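PDB 1Y5H: hypothetical protein RV2626C from Mycobacterium tuberculosis, which is a secreted, homodimeric CBS-domain protein of unknown function that is made in the hypoxic response, probably binds zinc and does not seem to bind AMP. Local coordinates for residues V18-E23 against A41-G46; Y85-N90 against R106-I111. One frame throughout, in Å; residues are numbered along the deposited sequence.

Contact 1 (V18-E23 against A41-G46); sequences VTCVGE and ALPICG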
loop_
_atom_site.group_PDB
_atom_site.type_symbol
_atom_site.label_atom_id
_atom_site.label_comp_id
_atom_site.label_asym_id
_atom_site.label_seq_id
_atom_site.Cartn_x
_atom_site.Cartn_y
_atom_site.Cartn_z
ATOM N N VAL A 18 -10.885 -6.177 -17.756
ATOM C CA VAL A 18 -10.951 -5.840 -16.340
ATOM C C VAL A 18 -12.041 -4.789 -16.168
ATOM O O VAL A 18 -12.248 -3.958 -17.049
ATOM C CB VAL A 18 -9.602 -5.285 -15.825
ATOM C CG1 VAL A 18 -8.519 -6.358 -15.946
ATOM C CG2 VAL A 18 -9.210 -4.044 -16.612
ATOM N N THR A 19 -12.747 -4.840 -15.043
ATOM C CA THR A 19 -13.825 -3.898 -14.775
ATOM C C THR A 19 -13.303 -2.587 -14.216
ATOM O O THR A 19 -12.434 -2.571 -13.345
ATOM C CB THR A 19 -14.832 -4.478 -13.768
ATOM O OG1 THR A 19 -15.396 -5.685 -14.296
ATOM C CG2 THR A 19 -15.951 -3.481 -13.495
ATOM N N CYS A 20 -13.832 -1.484 -14.728
ATOM C CA CYS A 20 -13.431 -0.176 -14.247
ATOM C C CYS A 20 -14.429 0.211 -13.158
ATOM O O CYS A 20 -15.648 0.124 -13.353
ATOM C CB CYS A 20 -13.454 0.837 -15.393
ATOM S SG CYS A 20 -12.436 2.312 -15.070
ATOM N N VAL A 21 -13.909 0.613 -12.005
ATOM C CA VAL A 21 -14.751 1.005 -10.884
ATOM C C VAL A 21 -15.336 2.382 -11.152
ATOM O O VAL A 21 -14.644 3.268 -11.634
ATOM C CB VAL A 21 -13.934 1.024 -9.583
ATOM C CG1 VAL A 21 -14.799 1.488 -8.423
ATOM C CG2 VAL A 21 -13.379 -0.370 -9.313
ATOM N N GLY A 22 -16.618 2.556 -10.850
ATOM C CA GLY A 22 -17.263 3.833 -11.093
ATOM C C GLY A 22 -16.718 4.957 -10.234
ATOM O O GLY A 22 -16.422 4.760 -9.055
ATOM N N GLU A 23 -16.595 6.141 -10.826
ATOM C CA GLU A 23 -16.077 7.310 -10.121
ATOM C C GLU A 23 -16.931 7.716 -8.920
ATOM O O GLU A 23 -16.432 8.351 -7.991
ATOM C CB GLU A 23 -15.974 8.506 -11.077
ATOM C CG GLU A 23 -17.322 8.920 -11.661
ATOM C CD GLU A 23 -17.311 10.297 -12.307
ATOM O OE1 GLU A 23 -16.972 11.280 -11.613
ATOM O OE2 GLU A 23 -17.656 10.398 -13.504
ATOM N N ALA A 41 -4.398 -1.294 -6.711
ATOM C CA ALA A 41 -4.752 -0.166 -7.568
ATOM C C ALA A 41 -5.911 -0.541 -8.482
ATOM O O ALA A 41 -5.940 -1.635 -9.051
ATOM C CB ALA A 41 -3.548 0.271 -8.391
ATOM N N LEU A 42 -6.863 0.377 -8.613
ATOM C CA LEU A 42 -8.051 0.162 -9.437
ATOM C C LEU A 42 -8.247 1.293 -10.433
ATOM O O LEU A 42 -8.045 2.458 -10.105
ATOM C CB LEU A 42 -9.306 0.114 -8.556
ATOM C CG LEU A 42 -9.484 -0.938 -7.464
ATOM C CD1 LEU A 42 -10.605 -0.509 -6.524
ATOM C CD2 LEU A 42 -9.789 -2.280 -8.099
ATOM N N PRO A 43 -8.630 0.962 -11.676
ATOM C CA PRO A 43 -8.851 2.020 -12.662
ATOM C C PRO A 43 -10.242 2.578 -12.352
ATOM O O PRO A 43 -11.168 1.814 -12.072
ATOM C CB PRO A 43 -8.790 1.270 -13.996
ATOM C CG PRO A 43 -9.313 -0.091 -13.643
ATOM C CD PRO A 43 -8.664 -0.373 -12.302
ATOM N N ILE A 44 -10.377 3.898 -12.370
ATOM C CA ILE A 44 -11.653 4.550 -12.062
ATOM C C ILE A 44 -12.196 5.246 -13.306
ATOM O O ILE A 44 -11.480 6.001 -13.960
ATOM C CB ILE A 44 -11.466 5.588 -10.918
ATOM C CG1 ILE A 44 -10.829 4.905 -9.697
ATOM C CG2 ILE A 44 -12.802 6.220 -10.545
ATOM C CD1 ILE A 44 -11.598 3.704 -9.177
ATOM N N CYS A 45 -13.468 5.008 -13.621
ATOM C CA CYS A 45 -14.068 5.591 -14.818
ATOM C C CYS A 45 -15.370 6.335 -14.624
ATOM O O CYS A 45 -16.098 6.124 -13.656
ATOM C CB CYS A 45 -14.358 4.508 -15.854
ATOM S SG CYS A 45 -12.933 3.620 -16.532
ATOM N N GLY A 46 -15.650 7.196 -15.595
ATOM C CA GLY A 46 -16.894 7.935 -15.616
ATOM C C GLY A 46 -17.786 7.093 -16.513
ATOM O O GLY A 46 -17.659 5.871 -16.531
#
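V21 and I44 pair as a parallel bridge between 18-23 and 41-46, and G22 with C45 forms the next. Three backbone hydrogen bonds define the register: V21 N to P43 O, C45 N to V21 O and E23 N to C45 O. The middle one is the straightest, 165° at the hydrogen with N of C45 2.9 Å from O of V21. V21 O also receives a CA-H...O contact from CA of I44. The end-to-end directions differ by 62°, so the segments splay away from a short paired region.

Beside this pairing, SG of C20 is bonded to SG of C45 at 2.0 Å, with a disulfide torsion of 88°. The two half-cystines reach each other differently: SG of C20 stands anti to its own N, that of C45 anti to its carbonyl carbon. SG of C20 also lies 3.9 Å from CB of P43. Beyond the disulfide, V21 and I44 run side by side, CD1 of I44 coming within 3.6 Å of CB of V21, while CG2 of V21 meets CD1 of L42. CG2 of I44 packs 3.5 Å from CA of E23, whose carboxylate forms a salt bridge with R81.

The strands 21-22 and 41-45, joined through helix 27-37, form the beta-alpha-beta unit of the first CBS domain, here additionally cross-linked by the disulfide.

Contact 2 (Y85-N90 against R106-I111); sequences YYVDAN and RRVPVI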
loop_
_atom_site.group_PDB
_atom_site.type_symbol
_atom_site.label_atom_id
_atom_site.label_comp_id
_atom_site.label_asym_id
_atom_site.label_seq_id
_atom_site.Cartn_x
_atom_site.Cartn_y
_atom_site.Cartn_z
ATOM N N TYR A 85 -2.747 8.653 -15.615
ATOM C CA TYR A 85 -1.675 8.209 -16.483
ATOM C C TYR A 85 -2.212 6.982 -17.186
ATOM O O TYR A 85 -3.080 6.288 -16.656
ATOM C CB TYR A 85 -0.406 7.885 -15.677
ATOM C CG TYR A 85 -0.629 7.050 -14.433
ATOM C CD1 TYR A 85 -0.658 5.656 -14.496
ATOM C CD2 TYR A 85 -0.820 7.656 -13.190
ATOM C CE1 TYR A 85 -0.874 4.891 -13.353
ATOM C CE2 TYR A 85 -1.037 6.900 -12.045
ATOM C CZ TYR A 85 -1.064 5.520 -12.132
ATOM O OH TYR A 85 -1.298 4.776 -11.000
ATOM N N TYR A 86 -1.711 6.729 -18.387
ATOM C CA TYR A 86 -2.156 5.588 -19.169
ATOM C C TYR A 86 -1.305 5.487 -20.415
ATOM O O TYR A 86 -0.488 6.361 -20.684
ATOM C CB TYR A 86 -3.624 5.759 -19.586
ATOM C CG TYR A 86 -3.931 7.013 -20.395
ATOM C CD1 TYR A 86 -3.629 7.095 -21.763
ATOM C CD2 TYR A 86 -4.544 8.106 -19.795
ATOM C CE1 TYR A 86 -3.943 8.246 -22.503
ATOM C CE2 TYR A 86 -4.858 9.253 -20.520
ATOM C CZ TYR A 86 -4.559 9.317 -21.868
ATOM O OH TYR A 86 -4.901 10.452 -22.566
ATOM N N VAL A 87 -1.498 4.404 -21.154
ATOM C CA VAL A 87 -0.801 4.205 -22.410
ATOM C C VAL A 87 -1.830 3.774 -23.439
ATOM O O VAL A 87 -2.870 3.198 -23.100
ATOM C CB VAL A 87 0.303 3.120 -22.322
ATOM C CG1 VAL A 87 1.388 3.564 -21.360
ATOM C CG2 VAL A 87 -0.291 1.782 -21.895
ATOM N N ASP A 88 -1.538 4.075 -24.697
ATOM C CA ASP A 88 -2.411 3.707 -25.798
ATOM C C ASP A 88 -2.232 2.211 -26.042
ATOM O O ASP A 88 -1.185 1.644 -25.722
ATOM C CB ASP A 88 -2.023 4.495 -27.049
ATOM C CG ASP A 88 -2.770 4.037 -28.282
ATOM O OD1 ASP A 88 -4.016 4.132 -28.295
ATOM O OD2 ASP A 88 -2.109 3.578 -29.238
ATOM N N ALA A 89 -3.252 1.575 -26.605
ATOM C CA ALA A 89 -3.200 0.143 -26.870
ATOM C C ALA A 89 -2.024 -0.250 -27.767
ATOM O O ALA A 89 -1.565 -1.391 -27.732
ATOM C CB ALA A 89 -4.508 -0.314 -27.495
ATOM N N ASN A 90 -1.532 0.698 -28.557
ATOM C CA ASN A 90 -0.413 0.432 -29.463
ATOM C C ASN A 90 0.944 0.828 -28.887
ATOM O O ASN A 90 1.956 0.768 -29.583
ATOM C CB ASN A 90 -0.630 1.171 -30.789
ATOM C CG ASN A 90 -1.686 0.520 -31.655
ATOM O OD1 ASN A 90 -2.194 1.129 -32.597
ATOM N ND2 ASN A 90 -2.016 -0.730 -31.351
ATOM N N ARG A 106 3.418 0.249 -10.553
ATOM C CA ARG A 106 3.661 -1.077 -11.092
ATOM C C ARG A 106 2.653 -1.530 -12.130
ATOM O O ARG A 106 2.811 -2.590 -12.733
ATOM N N ARG A 107 1.600 -0.747 -12.327
ATOM C CA ARG A 107 0.602 -1.090 -13.326
ATOM C C ARG A 107 0.024 0.170 -13.944
ATOM O O ARG A 107 -0.074 1.213 -13.293
ATOM C CB ARG A 107 -0.504 -1.963 -12.729
ATOM C CG ARG A 107 -1.377 -1.306 -11.683
ATOM C CD ARG A 107 -2.457 -2.288 -11.243
ATOM N NE ARG A 107 -1.871 -3.505 -10.689
ATOM C CZ ARG A 107 -2.429 -4.710 -10.750
ATOM N NH1 ARG A 107 -3.601 -4.880 -11.346
ATOM N NH2 ARG A 107 -1.807 -5.753 -10.223
ATOM N N VAL A 108 -0.356 0.060 -15.209
ATOM C CA VAL A 108 -0.881 1.190 -15.958
ATOM C C VAL A 108 -2.105 0.804 -16.773
ATOM O O VAL A 108 -2.181 -0.301 -17.302
ATOM C CB VAL A 108 0.206 1.720 -16.919
ATOM C CG1 VAL A 108 -0.348 2.810 -17.810
ATOM C CG2 VAL A 108 1.392 2.230 -16.113
ATOM N N PRO A 109 -3.084 1.715 -16.875
ATOM C CA PRO A 109 -4.300 1.443 -17.647
ATOM C C PRO A 109 -3.989 1.557 -19.135
ATOM O O PRO A 109 -3.133 2.342 -19.540
ATOM C CB PRO A 109 -5.268 2.547 -17.208
ATOM C CG PRO A 109 -4.669 3.124 -15.965
ATOM C CD PRO A 109 -3.190 2.991 -16.153
ATOM N N VAL A 110 -4.678 0.763 -19.945
ATOM C CA VAL A 110 -4.495 0.811 -21.391
ATOM C C VAL A 110 -5.781 1.385 -21.977
ATOM O O VAL A 110 -6.883 0.927 -21.651
ATOM C CB VAL A 110 -4.224 -0.590 -21.963
ATOM C CG1 VAL A 110 -4.003 -0.507 -23.465
ATOM C CG2 VAL A 110 -3.007 -1.190 -21.282
ATOM N N ILE A 111 -5.636 2.401 -22.825
ATOM C CA ILE A 111 -6.774 3.076 -23.434
ATOM C C ILE A 111 -6.842 2.889 -24.943
ATOM O O ILE A 111 -5.817 2.792 -25.619
ATOM C CB ILE A 111 -6.720 4.601 -23.140
ATOM C CG1 ILE A 111 -6.729 4.844 -21.626
ATOM C CG2 ILE A 111 -7.890 5.312 -23.799
ATOM C CD1 ILE A 111 -7.967 4.334 -20.928
HETATM O O HOH W 1 -1.163 2.183 -10.731
#
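The ring of Y85 meets 106-111 at its edge: O of R107 lies near the ring plane, 3.8 Å from CE1. A water in that plane bridges the same two groups, 2.6 Å from OH of Y85 and donating a hydrogen bond to O of R107, so the phenol is tied through one water to the backbone of strand 107-112. P109 crosses Y85 at about a right angle, CD approaching CD1 obliquely at 4.0 Å, and the ring of H103, probably a zinc ligand, stacks with that of Y85. The second ring, Y86, receives CG1 of I111 obliquely, 3.7 Å from its CG. With chi1 of 58°, Y86 places CG between its backbone N and carbonyl carbon, which brings the start of the ring over to I111.

The backbones pair in parallel, V87 with V110 and D88 with I111. V87 N gives to P109 O and I111 N gives to V87 O, the latter at 2.9 Å with 168° at the hydrogen; a weak bond from A89 N to I111 O follows. CG1 of V87 meets CG1 of V108 at 4.0 Å, and CG1 of V110 packs 3.6 Å from CA of A89. D88 closes an Asx turn, its OD2 accepting from N of N90 from above the carboxylate plane.

Strands 87-88 and 107-112, linked through helix 93-103, make the beta-alpha-beta unit of the second CBS domain. V87 and V108 both touch V99 of that helix, V110 packs on V117 and V120 of strand 115-121, and P109 and I111 reach L51 of strand 51-56.

In the fold
From the N terminus, the chain passes through strand 15-16, which joins the edge of the later sheet, before contact 1 closes the loop that carries helix 27-37. Strand 51-56 then pairs antiparallel with 41-45, and helices 57-65 and 76-80 lead to contact 2, which closes the loop containing helix 93-103. The two loops lie in series, neither enclosing nor crossing the other. Each contact joins the two strands of a beta-alpha-beta unit, one in each CBS domain. The centres of the contacts are about 13 Å apart, and the contacts meet directly where CB of A41 packs 4.0 Å from CD of R107. Strands 51-56 and 115-121 each contribute side chains to both contacts, tying the two sheets together.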